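Local coordinates for protein tannase (Lactobacillus plantarum, PDB 4JUI) that probably hydrolyses gallate esters such as those of tannins, and is captured here with ethyl 3,4,5-trihydroxybenzoate bound in its pocket, at residues Trp227-Pro232 with Arg342-Pro347; Tyr217-Asn222 with Asp422-Ile427; Ala213-Glu218 with Lys263-Thr268; Ile159-Ala164 with Ser202-Ile207. The protein carries 1 engineered substitution. One frame throughout, in Å; residues are numbered along the deposited sequence.

How the contacts relate
Three of the four contacts meet on one molecule of ethyl 3,4,5-trihydroxybenzoate, which shows how a pocket is assembled from segments far apart in the chain. Contact 1 supplies K344 and contact 2 supplies D422, both at the hydroxylated end of the ligand, and K344 NZ lies 2.9 Å from D422 O. Contact 4, in the central sheet of the α/β-hydrolase fold, brings the engineered A164 to the ester end; its centre is about 22 Å from that of contact 1. Contact 3 stays behind the pocket, sharing Y217 and E218 with contact 2, the centres about 8 Å apart. Contacts 1 and 3 are tied by a salt bridge, R342 NH1 to E218 OE1 at 2.7 Å.

Contact 1: residues Trp227-Pro232 with Arg342-Pro347; sequences WHRYQP and RMKAVP. With EGR (ethyl 3,4,5-trihydroxybenzoate), chain C.
R229 lays its guanidinium over the stem of K344, the lysine whose tip grips the ligand, with R229 NH1 3.6 Å from K344 CG. The arginine stands on strand 226-232, which pairs with strand 244-250 in a two-stranded antiparallel sheet separate from the central sheet of the hydrolase fold. K344 is extended beyond CG, and its NZ donates two hydrogen bonds to neighbouring hydroxyls of the ethyl gallate, 2.6 Å to O13 and 2.8 Å to O11; D422 O is a further partner. R229 bends at chi3 (-53°), which brings its guanidinium across the lysine stem.

One layer out, M343 turns its CG against R229 CB, the two side chains crossing at about a right angle. The backbones are fastened by H228 N, which donates to R342 O over 2.9 Å through a somewhat bent bond (140°). R342 in turn fixes the course of the loop 342-347: its NH2 reaches K344 O within the guanidinium plane, while NH1 makes a salt bridge with E218. W227 completes the seam, its CB against R342 CD and M343 O, and the methyl of A345 sits over one face of the indole toward its rim, with A345 CB 4.1 Å from W227 NE1.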
# COMPACT_ATOMS: atom_id res chain seq x y z
N TRP A 227 19.98 13.24 7.47
CA TRP A 227 18.62 12.72 7.38
C TRP A 227 17.66 13.39 8.35
O TRP A 227 18.07 13.97 9.36
CB TRP A 227 18.58 11.20 7.54
CG TRP A 227 19.29 10.68 8.74
CD1 TRP A 227 20.60 10.29 8.82
CD2 TRP A 227 18.72 10.45 10.03
NE1 TRP A 227 20.88 9.84 10.09
CE2 TRP A 227 19.75 9.93 10.85
CE3 TRP A 227 17.45 10.64 10.58
CZ2 TRP A 227 19.54 9.60 12.19
CZ3 TRP A 227 17.25 10.32 11.91
CH2 TRP A 227 18.28 9.80 12.70
N HIS A 228 16.36 13.31 8.05
CA HIS A 228 15.33 13.97 8.84
C HIS A 228 14.06 13.14 8.82
O HIS A 228 13.52 12.86 7.75
CB HIS A 228 15.06 15.37 8.27
CG HIS A 228 16.30 16.19 8.07
ND1 HIS A 228 16.81 17.03 9.04
CD2 HIS A 228 17.15 16.28 7.02
CE1 HIS A 228 17.91 17.61 8.59
NE2 HIS A 228 18.13 17.17 7.37
N ARG A 229 13.59 12.75 10.01
CA ARG A 229 12.38 11.93 10.13
C ARG A 229 11.69 12.20 11.46
O ARG A 229 11.90 13.25 12.08
CB ARG A 229 12.71 10.44 9.98
CG ARG A 229 13.60 9.87 11.08
CD ARG A 229 14.03 8.45 10.76
NE ARG A 229 12.90 7.57 10.44
CZ ARG A 229 13.03 6.34 9.97
NH1 ARG A 229 14.24 5.82 9.75
NH2 ARG A 229 11.95 5.61 9.70
N TYR A 230 10.87 11.25 11.90
CA TYR A 230 10.11 11.40 13.13
C TYR A 230 10.22 10.20 14.07
O TYR A 230 10.39 9.06 13.62
CB TYR A 230 8.63 11.65 12.81
CG TYR A 230 8.33 13.05 12.33
CD1 TYR A 230 7.77 13.99 13.19
CD2 TYR A 230 8.60 13.44 11.03
CE1 TYR A 230 7.49 15.27 12.77
CE2 TYR A 230 8.32 14.72 10.59
CZ TYR A 230 7.77 15.64 11.47
OH TYR A 230 7.49 16.92 11.05
N GLN A 231 10.12 10.48 15.36
CA GLN A 231 9.95 9.46 16.39
C GLN A 231 8.96 10.01 17.41
O GLN A 231 8.82 11.23 17.54
CB GLN A 231 11.30 9.10 17.03
CG GLN A 231 12.14 8.13 16.21
CD GLN A 231 11.86 6.66 16.53
OE1 GLN A 231 12.70 5.98 17.12
NE2 GLN A 231 10.69 6.17 16.13
N PRO A 232 8.25 9.13 18.13
CA PRO A 232 7.12 9.59 18.96
C PRO A 232 7.51 10.44 20.17
O PRO A 232 8.68 10.56 20.53
CB PRO A 232 6.50 8.28 19.43
CG PRO A 232 7.62 7.30 19.42
CD PRO A 232 8.43 7.67 18.21
N ARG A 342 16.76 13.70 2.62
CA ARG A 342 16.74 12.28 2.93
C ARG A 342 16.00 12.05 4.25
O ARG A 342 16.17 12.83 5.20
CB ARG A 342 18.19 11.78 3.05
CG ARG A 342 18.33 10.39 3.64
CD ARG A 342 19.75 10.11 4.08
NE ARG A 342 20.61 9.68 2.98
CZ ARG A 342 20.74 8.42 2.57
NH1 ARG A 342 21.56 8.15 1.57
NH2 ARG A 342 20.06 7.44 3.16
N MET A 343 15.18 11.01 4.32
CA MET A 343 14.44 10.69 5.55
C MET A 343 15.12 9.60 6.37
O MET A 343 15.34 9.76 7.58
CB MET A 343 13.01 10.26 5.23
CG MET A 343 12.24 9.73 6.43
SD MET A 343 10.65 9.01 5.98
CE MET A 343 10.06 8.47 7.59
N LYS A 344 15.45 8.50 5.72
CA LYS A 344 15.95 7.31 6.40
C LYS A 344 17.45 7.16 6.28
O LYS A 344 18.06 7.64 5.33
CB LYS A 344 15.26 6.07 5.83
CG LYS A 344 13.77 6.03 6.15
CD LYS A 344 13.09 4.85 5.50
CE LYS A 344 11.62 4.82 5.91
NZ LYS A 344 10.89 3.67 5.31
N ALA A 345 18.04 6.47 7.25
CA ALA A 345 19.49 6.21 7.27
C ALA A 345 19.83 4.98 6.42
O ALA A 345 19.07 4.62 5.53
CB ALA A 345 19.99 6.04 8.69
N VAL A 346 20.98 4.36 6.70
CA VAL A 346 21.52 3.30 5.85
C VAL A 346 21.90 2.04 6.63
O VAL A 346 22.75 2.10 7.52
CB VAL A 346 22.80 3.76 5.11
CG1 VAL A 346 23.24 2.69 4.11
CG2 VAL A 346 22.56 5.09 4.39
N PRO A 347 21.30 0.89 6.28
CA PRO A 347 20.26 0.68 5.28
C PRO A 347 18.94 1.27 5.75
O PRO A 347 18.73 1.35 6.96
CB PRO A 347 20.13 -0.85 5.22
CG PRO A 347 21.40 -1.38 5.81
CD PRO A 347 21.77 -0.38 6.87
C01 EGR C . 4.19 4.45 8.97
C02 EGR C . 3.74 5.04 7.66
O03 EGR C . 3.46 4.19 6.58
C04 EGR C . 3.81 2.84 6.52
O05 EGR C . 3.00 1.95 6.30
C06 EGR C . 5.24 2.50 6.40
C07 EGR C . 5.64 1.18 6.55
C08 EGR C . 6.97 0.87 6.46
O09 EGR C . 7.37 -0.44 6.61
C10 EGR C . 7.91 1.87 6.23
O11 EGR C . 9.24 1.55 6.13
C12 EGR C . 7.50 3.19 6.07
O13 EGR C . 8.40 4.19 5.84
C14 EGR C . 6.16 3.50 6.16

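Contact 2: residues Tyr217-Asn222 with Asp422-Ile427; sequences YEWQFN and DTSFAI. With EGR (ethyl 3,4,5-trihydroxybenzoate), chain C.
Q220, Y217 and S424 give up the most surface here, and the amide of Q220 is the centre of the exchange. With CG anti to the backbone N (chi1 -177°) and the chain extended beyond it, the glutamine reaches from helix 210-221 to the loop before helix 426-437. Its OE1 accepts twice: from F425 N at 2.9 Å, in the carbonyl plane on a lone pair, and from S424 OG at 2.8 Å, a donor lying well above that plane. S424 OG is itself an acceptor for A426 N at 3.0 Å, a capping bond at the turn leading into the helix, and the hydroxyl is therefore held from two directions.

The other end of the amide is fixed through water: Q220 NE2 donates to a water 2.9 Å away, which donates in turn to T423 O and sits over the centre of the F425 ring. Amide and ring planes lie only 19° apart, and NE2 packs against F425 CD2 and CE2. Y217 presents its ring edge to the same loop, with CD2 3.7 Å from S424 N, while its hydroxyl bonds to R421 O and to the backbone N atoms of M343 and K344. At the start of segment 422-427, D422 OD2 accepts from O13 of the ligand at 2.8 Å. In the α/β-hydrolase fold such loops, from the strand ends to the following helix, line the pocket; this one carries the ligand-binding D422.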
# COMPACT_ATOMS: atom_id res chain seq x y z
N TYR A 217 16.91 3.06 -2.35
CA TYR A 217 16.96 4.25 -1.51
C TYR A 217 18.30 4.95 -1.64
O TYR A 217 18.37 6.18 -1.68
CB TYR A 217 16.67 3.91 -0.05
CG TYR A 217 16.10 5.08 0.72
CD1 TYR A 217 16.90 5.82 1.58
CD2 TYR A 217 14.76 5.44 0.58
CE1 TYR A 217 16.39 6.90 2.29
CE2 TYR A 217 14.24 6.51 1.28
CZ TYR A 217 15.05 7.23 2.13
OH TYR A 217 14.54 8.30 2.82
N GLU A 218 19.36 4.16 -1.69
CA GLU A 218 20.70 4.71 -1.81
C GLU A 218 21.01 5.17 -3.22
O GLU A 218 21.78 6.12 -3.40
CB GLU A 218 21.76 3.73 -1.29
CG GLU A 218 21.54 3.41 0.18
CD GLU A 218 21.29 4.66 1.01
OE1 GLU A 218 22.08 5.63 0.90
OE2 GLU A 218 20.31 4.69 1.78
N TRP A 219 20.45 4.51 -4.21
CA TRP A 219 20.58 5.03 -5.57
C TRP A 219 20.03 6.46 -5.61
O TRP A 219 20.61 7.35 -6.23
CB TRP A 219 19.87 4.13 -6.59
CG TRP A 219 19.73 4.78 -7.96
CD1 TRP A 219 20.67 4.82 -8.95
CD2 TRP A 219 18.58 5.47 -8.47
NE1 TRP A 219 20.18 5.50 -10.04
CE2 TRP A 219 18.90 5.91 -9.77
CE3 TRP A 219 17.32 5.77 -7.96
CZ2 TRP A 219 18.00 6.63 -10.57
CZ3 TRP A 219 16.43 6.48 -8.74
CH2 TRP A 219 16.77 6.90 -10.04
N GLN A 220 18.91 6.67 -4.92
CA GLN A 220 18.28 7.99 -4.89
C GLN A 220 19.01 8.99 -4.01
O GLN A 220 19.24 10.13 -4.42
CB GLN A 220 16.82 7.88 -4.41
CG GLN A 220 16.10 9.21 -4.42
CD GLN A 220 14.62 9.03 -4.32
OE1 GLN A 220 14.04 8.23 -5.06
NE2 GLN A 220 13.99 9.76 -3.40
N PHE A 221 19.39 8.58 -2.80
CA PHE A 221 19.86 9.55 -1.80
C PHE A 221 21.35 9.56 -1.50
O PHE A 221 21.80 10.34 -0.65
CB PHE A 221 19.07 9.43 -0.50
CG PHE A 221 17.68 10.00 -0.57
CD1 PHE A 221 17.49 11.36 -0.76
CD2 PHE A 221 16.58 9.18 -0.41
CE1 PHE A 221 16.21 11.89 -0.82
CE2 PHE A 221 15.28 9.70 -0.46
CZ PHE A 221 15.10 11.07 -0.67
N ASN A 222 22.12 8.71 -2.16
CA ASN A 222 23.56 8.78 -1.99
C ASN A 222 24.08 10.18 -2.31
O ASN A 222 23.65 10.80 -3.30
CB ASN A 222 24.28 7.76 -2.87
CG ASN A 222 25.77 7.79 -2.68
OD1 ASN A 222 26.49 8.39 -3.47
ND2 ASN A 222 26.25 7.14 -1.62
N ASP A 422 9.63 8.22 2.00
CA ASP A 422 9.61 6.99 2.79
C ASP A 422 10.20 5.79 2.05
O ASP A 422 10.72 4.84 2.66
CB ASP A 422 8.18 6.69 3.27
CG ASP A 422 7.80 7.46 4.52
OD1 ASP A 422 7.76 8.71 4.46
OD2 ASP A 422 7.54 6.82 5.57
N THR A 423 10.14 5.83 0.73
CA THR A 423 10.86 4.88 -0.10
C THR A 423 11.25 5.62 -1.37
O THR A 423 10.69 6.68 -1.65
CB THR A 423 10.01 3.62 -0.40
OG1 THR A 423 10.84 2.58 -0.90
CG2 THR A 423 8.89 3.92 -1.41
N SER A 424 12.23 5.11 -2.11
CA SER A 424 12.65 5.76 -3.36
C SER A 424 11.53 5.82 -4.39
O SER A 424 10.70 4.92 -4.47
CB SER A 424 13.82 4.99 -3.97
OG SER A 424 14.09 5.46 -5.29
N PHE A 425 11.52 6.86 -5.22
CA PHE A 425 10.54 6.94 -6.30
C PHE A 425 10.68 5.75 -7.25
O PHE A 425 9.72 5.37 -7.91
CB PHE A 425 10.71 8.24 -7.10
CG PHE A 425 10.52 9.48 -6.28
CD1 PHE A 425 9.31 9.73 -5.65
CD2 PHE A 425 11.54 10.41 -6.14
CE1 PHE A 425 9.12 10.88 -4.88
CE2 PHE A 425 11.38 11.55 -5.38
CZ PHE A 425 10.16 11.79 -4.76
N ALA A 426 11.87 5.16 -7.30
CA ALA A 426 12.12 4.02 -8.17
C ALA A 426 11.20 2.85 -7.83
O ALA A 426 10.79 2.10 -8.72
CB ALA A 426 13.61 3.58 -8.10
N ILE A 427 10.84 2.73 -6.56
CA ILE A 427 10.03 1.60 -6.10
C ILE A 427 8.61 1.57 -6.71
O ILE A 427 8.25 0.58 -7.37
CB ILE A 427 10.07 1.45 -4.55
CG1 ILE A 427 11.48 1.02 -4.09
CG2 ILE A 427 8.99 0.47 -4.07
CD1 ILE A 427 11.87 -0.42 -4.48
C01 EGR C . 4.19 4.45 8.97
C02 EGR C . 3.74 5.04 7.66
O03 EGR C . 3.46 4.19 6.58
C04 EGR C . 3.81 2.84 6.52
O05 EGR C . 3.00 1.95 6.30
C06 EGR C . 5.24 2.50 6.40
C07 EGR C . 5.64 1.18 6.55
C08 EGR C . 6.97 0.87 6.46
O09 EGR C . 7.37 -0.44 6.61
C10 EGR C . 7.91 1.87 6.23
O11 EGR C . 9.24 1.55 6.13
C12 EGR C . 7.50 3.19 6.07
O13 EGR C . 8.40 4.19 5.84
C14 EGR C . 6.16 3.50 6.16
O HOH W 1 11.30 9.26 -2.57

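Contact 3: residues Ala213-Glu218 with Lys263-Thr268; sequences ADMAYE and KAQFST
F266 is the side chain with which helix 253-272 closes on helix 210-221, and it can be followed outward atom by atom. Its CB rests 3.7 Å from M215 O and 3.9 Å from M215 CB. A chi1 of -175°, with CG opposite the backbone N, then carries the ring along the other helix: CD1 comes to 3.7 Å from A216 N, CE1 to 3.7 Å from A216 CB, and CZ keeps a looser hold on the same methyl. One face of the ring receives A216 CA in a CH-pi contact, 4.0 Å from the centroid and 23° off the normal. Alanine at A216 is consistent with the close approach of the backbones: the axes of the two short segments approach to 7.5 Å and cross at -112°.

Further packing on both flanks extends the junction. M215, bent at chi3, sets its SD 3.7 Å from Q265 CB, the two side chains crossing at about a right angle toward the more exposed side. At the other flank the aliphatic carbons of K263 lie along a backbone carbonyl, with K263 CB 3.6 Å from E218 O and the extended chain running on past it. With an alanine in place of F266, A216 would probably lose its aromatic cover and a gap would be likely to open between the helices.

Further in, the F266 ring also meets W219 of helix 210-221 and A426 of helix 426-437, while A216 touches I427. The crossing of helices 210-221 and 253-272 is therefore backed by the start of helix 426-437, behind the ligand pocket.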
# COMPACT_ATOMS: atom_id res chain seq x y z
N ALA A 213 14.56 -2.45 -1.60
CA ALA A 213 14.30 -1.05 -1.26
C ALA A 213 15.54 -0.32 -0.71
O ALA A 213 15.67 0.89 -0.88
CB ALA A 213 13.12 -0.95 -0.30
N ASP A 214 16.45 -1.05 -0.06
CA ASP A 214 17.68 -0.43 0.43
C ASP A 214 18.56 0.02 -0.73
O ASP A 214 19.15 1.10 -0.69
CB ASP A 214 18.45 -1.41 1.33
CG ASP A 214 17.79 -1.59 2.68
OD1 ASP A 214 17.26 -0.59 3.21
OD2 ASP A 214 17.80 -2.72 3.22
N MET A 215 18.63 -0.81 -1.77
CA MET A 215 19.39 -0.43 -2.96
C MET A 215 18.78 0.78 -3.64
O MET A 215 19.51 1.71 -4.00
CB MET A 215 19.45 -1.58 -3.97
CG MET A 215 20.31 -2.73 -3.50
SD MET A 215 20.47 -4.00 -4.77
CE MET A 215 18.85 -4.74 -4.69
N ALA A 216 17.46 0.77 -3.79
CA ALA A 216 16.77 1.87 -4.46
C ALA A 216 16.97 3.16 -3.67
O ALA A 216 17.18 4.23 -4.26
CB ALA A 216 15.30 1.57 -4.60
N TYR A 217 16.91 3.06 -2.35
CA TYR A 217 16.96 4.25 -1.51
C TYR A 217 18.30 4.95 -1.64
O TYR A 217 18.37 6.18 -1.68
CB TYR A 217 16.67 3.91 -0.05
CG TYR A 217 16.10 5.08 0.72
CD1 TYR A 217 16.90 5.82 1.58
CD2 TYR A 217 14.76 5.44 0.58
CE1 TYR A 217 16.39 6.90 2.29
CE2 TYR A 217 14.24 6.51 1.28
CZ TYR A 217 15.05 7.23 2.13
OH TYR A 217 14.54 8.30 2.82
N GLU A 218 19.36 4.16 -1.69
CA GLU A 218 20.70 4.71 -1.81
C GLU A 218 21.01 5.17 -3.22
O GLU A 218 21.78 6.12 -3.40
CB GLU A 218 21.76 3.73 -1.29
CG GLU A 218 21.54 3.41 0.18
CD GLU A 218 21.29 4.66 1.01
OE1 GLU A 218 22.08 5.63 0.90
OE2 GLU A 218 20.31 4.69 1.78
N LYS A 263 23.99 1.69 -3.68
CA LYS A 263 23.64 2.42 -4.89
C LYS A 263 24.18 1.71 -6.13
O LYS A 263 23.48 1.57 -7.15
CB LYS A 263 24.18 3.86 -4.84
CG LYS A 263 24.25 4.52 -6.20
CD LYS A 263 24.39 6.03 -6.07
CE LYS A 263 24.59 6.69 -7.43
NZ LYS A 263 24.70 8.17 -7.30
N ALA A 264 25.43 1.24 -6.05
CA ALA A 264 26.03 0.56 -7.19
C ALA A 264 25.28 -0.71 -7.53
O ALA A 264 25.07 -1.01 -8.71
CB ALA A 264 27.51 0.26 -6.92
N GLN A 265 24.90 -1.47 -6.50
CA GLN A 265 24.18 -2.72 -6.71
C GLN A 265 22.82 -2.49 -7.36
O GLN A 265 22.32 -3.36 -8.09
CB GLN A 265 24.06 -3.52 -5.40
CG GLN A 265 25.40 -4.12 -4.95
CD GLN A 265 25.30 -5.05 -3.76
OE1 GLN A 265 24.21 -5.43 -3.34
NE2 GLN A 265 26.45 -5.42 -3.20
N PHE A 266 22.22 -1.33 -7.13
CA PHE A 266 20.90 -1.05 -7.70
C PHE A 266 20.91 -1.10 -9.23
O PHE A 266 19.93 -1.54 -9.84
CB PHE A 266 20.37 0.31 -7.27
CG PHE A 266 18.96 0.58 -7.75
CD1 PHE A 266 17.92 -0.22 -7.31
CD2 PHE A 266 18.70 1.60 -8.64
CE1 PHE A 266 16.62 0.02 -7.74
CE2 PHE A 266 17.40 1.84 -9.07
CZ PHE A 266 16.36 1.05 -8.62
N SER A 267 22.00 -0.66 -9.84
CA SER A 267 22.07 -0.65 -11.30
C SER A 267 21.87 -2.05 -11.86
O SER A 267 21.11 -2.24 -12.80
CB SER A 267 23.40 -0.06 -11.79
OG SER A 267 23.47 1.33 -11.53
N THR A 268 22.55 -3.04 -11.27
CA THR A 268 22.45 -4.41 -11.72
C THR A 268 21.06 -4.97 -11.47
O THR A 268 20.49 -5.65 -12.33
CB THR A 268 23.51 -5.31 -11.04
OG1 THR A 268 24.81 -4.81 -11.36
CG2 THR A 268 23.39 -6.75 -11.52

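Contact 4: residues Ile159-Ala164 with Ser202-Ile207; sequences ITNGTA and SAYCPI. Engineered in segment 159-164: A164 (natural residue Ser). With EGR (ethyl 3,4,5-trihydroxybenzoate), chain C.
S202 OG donates to N161 OD1 at 2.7 Å, approaching 42° above the carbonyl plane, and so joins two neighbouring parallel strands of the central α/β-hydrolase sheet by their side chains. The adjoining backbones are linked by S202 N to T160 O at 2.9 Å and by the nearly straight Y204 N to G162 O at 3.0 Å. Past the strand ends the lacing continues: A164 N donates to Y204 O at 2.8 Å, and I207 N comes to A164 O at 3.1 Å from far above the carbonyl plane. A164 has a positive phi (64°, psi -119°) between strand 158-163 and helix 165-175, the geometry of the nucleophile elbow; this alanine is engineered, and the natural serine would probably be the nucleophile.

N161, its CG turned opposite the backbone N, brings OD1 also to the edge of the Y204 ring, 3.3 Å from CE1, while ND2 bonds to D455. With a leucine here the amide is gone, and the buried S202 hydroxyl would probably be left without its acceptor and D455 without the ND2 donor. Packing follows along the turn: T163 CG2 lies against C205 SG, and A164 CB touches both C205 SG and I207 CG1. I207 CG2 then leans on the aromatic ring of the ligand. At the ester end, A164 CB lies only 3.0 Å from the ligand carbonyl oxygen O05.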
# COMPACT_ATOMS: atom_id res chain seq x y z
N ILE A 159 -12.53 -3.72 -5.35
CA ILE A 159 -11.40 -2.82 -5.51
C ILE A 159 -10.80 -2.60 -4.13
O ILE A 159 -11.45 -2.05 -3.25
CB ILE A 159 -11.85 -1.47 -6.11
CG1 ILE A 159 -12.49 -1.70 -7.47
CG2 ILE A 159 -10.67 -0.52 -6.24
CD1 ILE A 159 -13.54 -0.70 -7.82
N THR A 160 -9.57 -3.06 -3.92
CA THR A 160 -8.87 -2.82 -2.67
C THR A 160 -8.26 -1.42 -2.67
O THR A 160 -7.97 -0.86 -3.72
CB THR A 160 -7.76 -3.87 -2.42
OG1 THR A 160 -6.94 -3.95 -3.59
CG2 THR A 160 -8.36 -5.24 -2.12
N ASN A 161 -8.08 -0.86 -1.47
CA ASN A 161 -7.44 0.43 -1.32
C ASN A 161 -6.61 0.44 -0.03
O ASN A 161 -6.98 -0.20 0.95
CB ASN A 161 -8.48 1.56 -1.28
CG ASN A 161 -7.83 2.94 -1.26
OD1 ASN A 161 -6.88 3.19 -2.00
ND2 ASN A 161 -8.33 3.82 -0.39
N GLY A 162 -5.48 1.13 -0.05
CA GLY A 162 -4.66 1.24 1.14
C GLY A 162 -3.50 2.20 0.94
O GLY A 162 -3.17 2.54 -0.20
N THR A 163 -2.91 2.63 2.05
CA THR A 163 -1.79 3.59 2.03
C THR A 163 -0.54 2.97 2.64
O THR A 163 -0.62 2.35 3.70
CB THR A 163 -2.17 4.86 2.83
OG1 THR A 163 -3.27 5.52 2.19
CG2 THR A 163 -1.00 5.83 2.90
N ALA A 164 0.60 3.16 1.97
CA ALA A 164 1.91 2.75 2.50
C ALA A 164 2.00 1.23 2.67
O ALA A 164 1.87 0.50 1.68
CB ALA A 164 2.19 3.48 3.79
N SER A 202 -6.33 0.03 -5.96
CA SER A 202 -5.87 1.38 -5.66
C SER A 202 -4.78 1.29 -4.59
O SER A 202 -4.98 0.67 -3.54
CB SER A 202 -7.03 2.22 -5.14
OG SER A 202 -6.60 3.51 -4.71
N ALA A 203 -3.63 1.90 -4.85
CA ALA A 203 -2.53 1.85 -3.89
C ALA A 203 -1.84 3.19 -3.80
O ALA A 203 -1.38 3.73 -4.81
CB ALA A 203 -1.52 0.76 -4.28
N TYR A 204 -1.80 3.75 -2.60
CA TYR A 204 -1.06 4.96 -2.29
C TYR A 204 0.27 4.58 -1.67
O TYR A 204 0.32 3.74 -0.76
CB TYR A 204 -1.85 5.82 -1.32
CG TYR A 204 -3.11 6.36 -1.97
CD1 TYR A 204 -4.33 5.70 -1.85
CD2 TYR A 204 -3.07 7.52 -2.74
CE1 TYR A 204 -5.47 6.19 -2.46
CE2 TYR A 204 -4.21 8.01 -3.35
CZ TYR A 204 -5.39 7.34 -3.21
OH TYR A 204 -6.51 7.85 -3.83
N CYS A 205 1.34 5.21 -2.17
CA CYS A 205 2.72 4.97 -1.74
C CYS A 205 3.04 3.56 -1.23
O CYS A 205 3.50 3.40 -0.10
CB CYS A 205 3.15 6.02 -0.70
SG CYS A 205 2.18 6.12 0.82
N PRO A 206 2.83 2.54 -2.07
CA PRO A 206 2.98 1.17 -1.58
C PRO A 206 4.42 0.88 -1.12
O PRO A 206 5.36 1.00 -1.90
CB PRO A 206 2.61 0.31 -2.79
CG PRO A 206 2.83 1.22 -4.00
CD PRO A 206 2.44 2.58 -3.50
N ILE A 207 4.57 0.53 0.16
CA ILE A 207 5.88 0.21 0.72
C ILE A 207 6.11 -1.30 0.52
O ILE A 207 5.77 -2.12 1.37
CB ILE A 207 5.97 0.60 2.21
CG1 ILE A 207 5.67 2.09 2.39
CG2 ILE A 207 7.35 0.28 2.79
CD1 ILE A 207 6.75 3.01 1.82
C01 EGR C . 4.19 4.45 8.97
C02 EGR C . 3.74 5.04 7.66
O03 EGR C . 3.46 4.19 6.58
C04 EGR C . 3.81 2.84 6.52
O05 EGR C . 3.00 1.95 6.30
C06 EGR C . 5.24 2.50 6.40
C07 EGR C . 5.64 1.18 6.55
C08 EGR C . 6.97 0.87 6.46
O09 EGR C . 7.37 -0.44 6.61
C10 EGR C . 7.91 1.87 6.23
O11 EGR C . 9.24 1.55 6.13
C12 EGR C . 7.50 3.19 6.07
O13 EGR C . 8.40 4.19 5.84
C14 EGR C . 6.16 3.50 6.16